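Local coordinates for serine protease inhibitor 4, isoform B (Drosophila melanogaster, PDB 4P0F), which is thought to inhibit serine and cysteine endopeptidases as a member of the serpin family, and is captured here in its cleaved form, at residues K149-A154 with A315-A320; W175-A180 with L204-R209. One frame throughout, in Å; residues are numbered along the deposited sequence.

Contact 1: residues K149-A154 with A315-A320; sequences KDLVPA and AIIHKA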
loop_
_atom_site.group_PDB
_atom_site.type_symbol
_atom_site.label_atom_id
_atom_site.label_comp_id
_atom_site.label_asym_id
_atom_site.label_seq_id
_atom_site.Cartn_x
_atom_site.Cartn_y
_atom_site.Cartn_z
ATOM N N LYS A 149 -9.822 -10.667 1.554
ATOM C CA LYS A 149 -10.301 -11.827 2.304
ATOM C C LYS A 149 -9.143 -12.673 2.792
ATOM O O LYS A 149 -8.080 -12.704 2.171
ATOM C CB LYS A 149 -11.220 -12.682 1.437
ATOM C CG LYS A 149 -12.367 -11.937 0.812
ATOM C CD LYS A 149 -13.280 -12.908 0.080
ATOM C CE LYS A 149 -14.566 -12.256 -0.386
ATOM N NZ LYS A 149 -15.492 -13.266 -0.968
ATOM N N ASP A 150 -9.368 -13.373 3.903
ATOM C CA ASP A 150 -8.367 -14.252 4.494
ATOM C C ASP A 150 -6.992 -13.607 4.610
ATOM O O ASP A 150 -5.990 -14.228 4.248
ATOM C CB ASP A 150 -8.243 -15.545 3.681
ATOM C CG ASP A 150 -7.496 -16.648 4.436
ATOM O OD1 ASP A 150 -7.650 -16.747 5.674
ATOM O OD2 ASP A 150 -6.750 -17.412 3.790
ATOM N N LEU A 151 -6.925 -12.385 5.131
ATOM C CA LEU A 151 -5.636 -11.696 5.258
ATOM C C LEU A 151 -4.636 -12.523 6.058
ATOM O O LEU A 151 -3.540 -12.811 5.579
ATOM C CB LEU A 151 -5.802 -10.324 5.919
ATOM C CG LEU A 151 -4.488 -9.548 6.113
ATOM C CD1 LEU A 151 -3.942 -9.090 4.786
ATOM C CD2 LEU A 151 -4.663 -8.380 7.046
ATOM N N VAL A 152 -5.014 -12.895 7.281
ATOM C CA VAL A 152 -4.121 -13.616 8.181
ATOM C C VAL A 152 -4.556 -15.067 8.293
ATOM O O VAL A 152 -5.581 -15.344 8.898
ATOM C CB VAL A 152 -4.099 -12.981 9.582
ATOM C CG1 VAL A 152 -3.084 -13.692 10.471
ATOM C CG2 VAL A 152 -3.779 -11.497 9.480
ATOM N N PRO A 153 -3.787 -15.999 7.705
ATOM C CA PRO A 153 -4.227 -17.400 7.767
ATOM C C PRO A 153 -4.150 -17.958 9.170
ATOM O O PRO A 153 -3.278 -17.557 9.942
ATOM C CB PRO A 153 -3.242 -18.137 6.850
ATOM C CG PRO A 153 -2.487 -17.087 6.122
ATOM C CD PRO A 153 -2.530 -15.853 6.953
ATOM N N ALA A 154 -5.039 -18.888 9.494
ATOM C CA ALA A 154 -5.043 -19.504 10.804
ATOM C C ALA A 154 -3.708 -20.175 11.088
ATOM O O ALA A 154 -3.288 -20.235 12.244
ATOM C CB ALA A 154 -6.174 -20.515 10.916
ATOM N N ALA A 315 5.271 -12.757 11.310
ATOM C CA ALA A 315 4.798 -12.565 9.943
ATOM C C ALA A 315 4.351 -11.138 9.696
ATOM O O ALA A 315 3.821 -10.478 10.587
ATOM C CB ALA A 315 3.656 -13.524 9.641
ATOM N N ILE A 316 4.576 -10.660 8.469
ATOM C CA ILE A 316 3.975 -9.423 7.997
ATOM C C ILE A 316 3.303 -9.758 6.679
ATOM O O ILE A 316 3.985 -10.122 5.730
ATOM C CB ILE A 316 4.994 -8.284 7.765
ATOM C CG1 ILE A 316 5.865 -8.062 9.000
ATOM C CG2 ILE A 316 4.255 -7.004 7.367
ATOM C CD1 ILE A 316 6.926 -6.967 8.827
ATOM N N ILE A 317 1.976 -9.690 6.635
ATOM C CA ILE A 317 1.238 -10.100 5.442
ATOM C C ILE A 317 0.538 -8.891 4.843
ATOM O O ILE A 317 -0.107 -8.130 5.548
ATOM C CB ILE A 317 0.210 -11.201 5.765
ATOM C CG1 ILE A 317 0.924 -12.443 6.303
ATOM C CG2 ILE A 317 -0.579 -11.560 4.524
ATOM C CD1 ILE A 317 0.032 -13.387 7.077
ATOM N N HIS A 318 0.681 -8.717 3.534
ATOM C CA HIS A 318 0.042 -7.617 2.844
ATOM C C HIS A 318 -0.749 -8.154 1.683
ATOM O O HIS A 318 -0.259 -8.995 0.927
ATOM C CB HIS A 318 1.072 -6.609 2.349
ATOM C CG HIS A 318 0.473 -5.376 1.752
ATOM N ND1 HIS A 318 -0.112 -4.387 2.512
ATOM C CD2 HIS A 318 0.382 -4.962 0.465
ATOM C CE1 HIS A 318 -0.528 -3.415 1.722
ATOM N NE2 HIS A 318 -0.245 -3.741 0.474
ATOM N N LYS A 319 -1.973 -7.666 1.555
ATOM C CA LYS A 319 -2.821 -8.017 0.419
ATOM C C LYS A 319 -3.445 -6.763 -0.142
ATOM O O LYS A 319 -3.850 -5.886 0.610
ATOM C CB LYS A 319 -3.909 -9.003 0.830
ATOM C CG LYS A 319 -3.418 -10.391 1.164
ATOM C CD LYS A 319 -4.570 -11.408 1.073
ATOM C CE LYS A 319 -4.132 -12.795 1.550
ATOM N NZ LYS A 319 -5.214 -13.844 1.554
ATOM N N ALA A 320 -3.541 -6.689 -1.469
ATOM C CA ALA A 320 -4.109 -5.513 -2.113
ATOM C C ALA A 320 -4.883 -5.888 -3.382
ATOM O O ALA A 320 -4.680 -6.952 -3.974
ATOM C CB ALA A 320 -3.019 -4.511 -2.422
#
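Where Leu151 and Val152 cross Lys319 and Ile317, the loop runs against the direction of the strand, with the CA atoms of Leu151 and Lys319 6.7 Å apart and those of Val152 and Ile317 7.0 Å apart. Ile317 and Lys319 both point toward the loop. Lys319 sends its CG off anti to the carbonyl carbon (chi1 -70°) and then extends fully, which delivers the ammonium to two successive carbonyl oxygens. Lys319 NZ meets Lys149 O at 3.1 Å, in the carbonyl plane and with a C=O...N angle of 153°. The second bond, from Lys319 NZ to Asp150 O, is shorter at 2.8 Å but bends to 116°, the amine sitting above that carbonyl plane. Asp150 OD2, 4.5 Å from Lys319 NZ, probably adds only a diffuse attraction. Alongside the lysine, Leu151 slides in the opposite direction and rests CD1 on Lys319 CG at 3.9 Å, while its side chain also touches Val140 of helix 129-143 and Ala334 of strand 328-341. Ile317 uses both branches: CG2 lies against Leu151 O, and Ile317 CD1 meets the CD corner of the Pro153 ring at 3.6 Å. Asn137 OD1, accepting from Val152 N, ties the loop back to the helix. Because both acceptors are backbone oxygens, Lys319 grips the irregular segment by its main chain, and Leu151 and Pro153 add the apolar contacts. This layout belongs to the serpin fold, in which helix F and the loop after it lie across the front of beta-sheet A, here over the strand beside the inserted reactive-centre segment.

Contact 2: residues W175-A180 with L204-R209; sequences WQHQFA and LKERFR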
loop_
_atom_site.group_PDB
_atom_site.type_symbol
_atom_site.label_atom_id
_atom_site.label_comp_id
_atom_site.label_asym_id
_atom_site.label_seq_id
_atom_site.Cartn_x
_atom_site.Cartn_y
_atom_site.Cartn_z
ATOM N N TRP A 175 -14.239 9.066 -11.548
ATOM C CA TRP A 175 -13.417 9.988 -12.325
ATOM C C TRP A 175 -14.095 11.351 -12.414
ATOM O O TRP A 175 -15.323 11.445 -12.537
ATOM C CB TRP A 175 -13.166 9.495 -13.746
ATOM C CG TRP A 175 -12.462 8.196 -13.911
ATOM C CD1 TRP A 175 -12.940 7.101 -14.552
ATOM C CD2 TRP A 175 -11.147 7.857 -13.464
ATOM N NE1 TRP A 175 -12.009 6.098 -14.540
ATOM C CE2 TRP A 175 -10.900 6.535 -13.871
ATOM C CE3 TRP A 175 -10.152 8.542 -12.759
ATOM C CZ2 TRP A 175 -9.713 5.881 -13.597
ATOM C CZ3 TRP A 175 -8.976 7.888 -12.486
ATOM C CH2 TRP A 175 -8.761 6.575 -12.907
ATOM N N GLN A 176 -13.290 12.407 -12.383
ATOM C CA GLN A 176 -13.793 13.738 -12.683
ATOM C C GLN A 176 -14.326 13.709 -14.108
ATOM O O GLN A 176 -15.388 14.256 -14.398
ATOM C CB GLN A 176 -12.691 14.791 -12.524
ATOM C CG GLN A 176 -13.156 16.216 -12.810
ATOM C CD GLN A 176 -14.099 16.756 -11.747
ATOM O OE1 GLN A 176 -13.880 16.563 -10.551
ATOM N NE2 GLN A 176 -15.155 17.440 -12.180
ATOM N N HIS A 177 -13.573 13.048 -14.983
ATOM C CA HIS A 177 -13.990 12.823 -16.368
ATOM C C HIS A 177 -14.085 11.333 -16.651
ATOM O O HIS A 177 -13.077 10.675 -16.897
ATOM C CB HIS A 177 -13.010 13.478 -17.339
ATOM C CG HIS A 177 -12.757 14.922 -17.050
ATOM N ND1 HIS A 177 -13.755 15.872 -17.085
ATOM C CD2 HIS A 177 -11.623 15.579 -16.716
ATOM C CE1 HIS A 177 -13.245 17.052 -16.787
ATOM N NE2 HIS A 177 -11.953 16.903 -16.559
ATOM N N GLN A 178 -15.302 10.807 -16.616
ATOM C CA GLN A 178 -15.511 9.388 -16.847
ATOM C C GLN A 178 -15.367 9.029 -18.317
ATOM O O GLN A 178 -15.568 9.867 -19.206
ATOM C CB GLN A 178 -16.888 8.960 -16.348
ATOM C CG GLN A 178 -17.095 9.106 -14.850
ATOM C CD GLN A 178 -18.482 8.685 -14.424
ATOM O OE1 GLN A 178 -18.944 7.602 -14.775
ATOM N NE2 GLN A 178 -19.163 9.547 -13.677
ATOM N N PHE A 179 -15.009 7.772 -18.547
ATOM C CA PHE A 179 -14.980 7.186 -19.871
ATOM C C PHE A 179 -16.387 6.764 -20.224
ATOM O O PHE A 179 -17.176 6.414 -19.343
ATOM C CB PHE A 179 -14.058 5.965 -19.931
ATOM C CG PHE A 179 -12.620 6.243 -19.553
ATOM C CD1 PHE A 179 -12.230 6.312 -18.221
ATOM C CD2 PHE A 179 -11.655 6.381 -20.530
ATOM C CE1 PHE A 179 -10.915 6.546 -17.888
ATOM C CE2 PHE A 179 -10.332 6.624 -20.192
ATOM C CZ PHE A 179 -9.963 6.698 -18.876
ATOM N N ALA A 180 -16.687 6.794 -21.513
ATOM C CA ALA A 180 -17.944 6.279 -22.023
ATOM C C ALA A 180 -17.800 4.787 -22.279
ATOM O O ALA A 180 -16.975 4.377 -23.084
ATOM C CB ALA A 180 -18.332 7.004 -23.292
ATOM N N LEU A 204 -10.667 8.297 -24.140
ATOM C CA LEU A 204 -11.192 9.574 -23.692
ATOM C C LEU A 204 -10.291 10.712 -24.139
ATOM O O LEU A 204 -9.072 10.613 -24.033
ATOM C CB LEU A 204 -11.330 9.545 -22.169
ATOM C CG LEU A 204 -11.890 10.733 -21.400
ATOM C CD1 LEU A 204 -13.312 11.037 -21.814
ATOM C CD2 LEU A 204 -11.808 10.421 -19.914
ATOM N N LYS A 205 -10.896 11.779 -24.661
ATOM C CA LYS A 205 -10.172 13.013 -24.950
ATOM C C LYS A 205 -10.595 14.095 -23.965
ATOM O O LYS A 205 -11.769 14.457 -23.891
ATOM C CB LYS A 205 -10.412 13.475 -26.387
ATOM C CG LYS A 205 -9.941 12.474 -27.423
ATOM C CD LYS A 205 -10.136 12.997 -28.841
ATOM C CE LYS A 205 -9.742 11.957 -29.877
ATOM N NZ LYS A 205 -10.716 10.833 -29.939
ATOM N N GLU A 206 -9.628 14.602 -23.208
ATOM C CA GLU A 206 -9.883 15.600 -22.179
ATOM C C GLU A 206 -8.600 16.379 -21.917
ATOM O O GLU A 206 -7.523 15.957 -22.341
ATOM C CB GLU A 206 -10.356 14.945 -20.873
ATOM C CG GLU A 206 -11.768 14.382 -20.848
ATOM C CD GLU A 206 -12.838 15.443 -20.709
ATOM O OE1 GLU A 206 -12.496 16.628 -20.515
ATOM O OE2 GLU A 206 -14.033 15.085 -20.779
ATOM N N ARG A 207 -8.718 17.516 -21.240
ATOM C CA ARG A 207 -7.549 18.179 -20.673
ATOM C C ARG A 207 -7.193 17.469 -19.384
ATOM O O ARG A 207 -8.035 17.338 -18.492
ATOM C CB ARG A 207 -7.811 19.660 -20.403
ATOM C CG ARG A 207 -7.697 20.552 -21.625
ATOM C CD ARG A 207 -7.954 22.006 -21.272
ATOM N NE ARG A 207 -6.795 22.665 -20.662
ATOM C CZ ARG A 207 -5.813 23.254 -21.344
ATOM N NH1 ARG A 207 -5.822 23.263 -22.672
ATOM N NH2 ARG A 207 -4.812 23.834 -20.696
ATOM N N PHE A 208 -5.954 16.989 -19.308
ATOM C CA PHE A 208 -5.422 16.360 -18.116
ATOM C C PHE A 208 -4.068 16.966 -17.825
ATOM O O PHE A 208 -3.428 17.512 -18.721
ATOM C CB PHE A 208 -5.243 14.854 -18.287
ATOM C CG PHE A 208 -6.524 14.079 -18.388
ATOM C CD1 PHE A 208 -7.390 13.990 -17.308
ATOM C CD2 PHE A 208 -6.831 13.395 -19.545
ATOM C CE1 PHE A 208 -8.554 13.252 -17.394
ATOM C CE2 PHE A 208 -7.989 12.643 -19.634
ATOM C CZ PHE A 208 -8.850 12.578 -18.559
ATOM N N ARG A 209 -3.637 16.861 -16.576
ATOM C CA ARG A 209 -2.266 17.170 -16.218
ATOM C C ARG A 209 -1.342 16.107 -16.801
ATOM O O ARG A 209 -1.537 14.917 -16.575
ATOM C CB ARG A 209 -2.108 17.237 -14.700
ATOM C CG ARG A 209 -2.888 18.357 -14.058
ATOM C CD ARG A 209 -2.567 18.453 -12.586
ATOM N NE ARG A 209 -1.181 18.842 -12.352
ATOM C CZ ARG A 209 -0.598 18.822 -11.158
ATOM N NH1 ARG A 209 -1.288 18.426 -10.097
ATOM N NH2 ARG A 209 0.673 19.194 -11.028
HETATM O O HOH W 1 -16.277 14.878 -18.151
HETATM O O HOH W 2 -15.385 12.640 -19.630
#
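Leu204 faces Phe179 at the start of 204-209, within strand 197-213, in the part of the serpin fold where the chain leaving beta-sheet A passes to beta-sheet C, close to the region known as the breach. The leucine and the phenylalanine cross at about a right angle: Leu204 CD2 stands 4.0 Å from the centroid of the Phe179 ring, nearly on its normal, a CH-pi contact, and Leu204 CB adds a 3.6 Å approach to Phe179 CD2. Leu204 CD2 also lies 3.3 Å from His177 O, so one methyl fills the corner between ring and backbone. Two residues on, Glu206 bends about its CB-CG bond (chi2 -77°) and lays its carboxylate flat over the His177 imidazole, the planes 10° apart and Glu206 CD 3.7 Å from His177 CG. Gln176 CG occupies the opposite face, holding the imidazole as the middle layer of three. The carboxylate may favour a protonated ring. Were His177 replaced by an alanine, the Glu206 carboxylate would probably lose its flat partner and a gap would be likely to open beside Phe208. That phenylalanine, inclined at 69° to the imidazole, brings Phe208 CE1 to 3.9 Å from His177 CD2. One water sits in the imidazole plane, 2.9 Å from His177 ND1, and bonds weakly to Glu206 OE2, while another donates to Gln178 O at 2.8 Å and to Glu206 OE2 at 3.0 Å.

Overall arrangement
From the N terminus, the chain passes through several helices and strands before helix 129-143 and the loop holding 149-154, the opening half of contact 1. Strand 161-174 then carries it across to the other side of the molecule, where 175-180 and, 24 residues later, 204-209 close the short loop of contact 2 around strand 185-189. The chain returns much later through strand 311-324 to close contact 1, so contact 2 nests inside the larger loop and nothing crosses. Their centres lie 35 Å apart, on opposite sides of the chain's centre. One ties the helix F region to sheet A, the other the exit of strand 161-174 to strand 197-213.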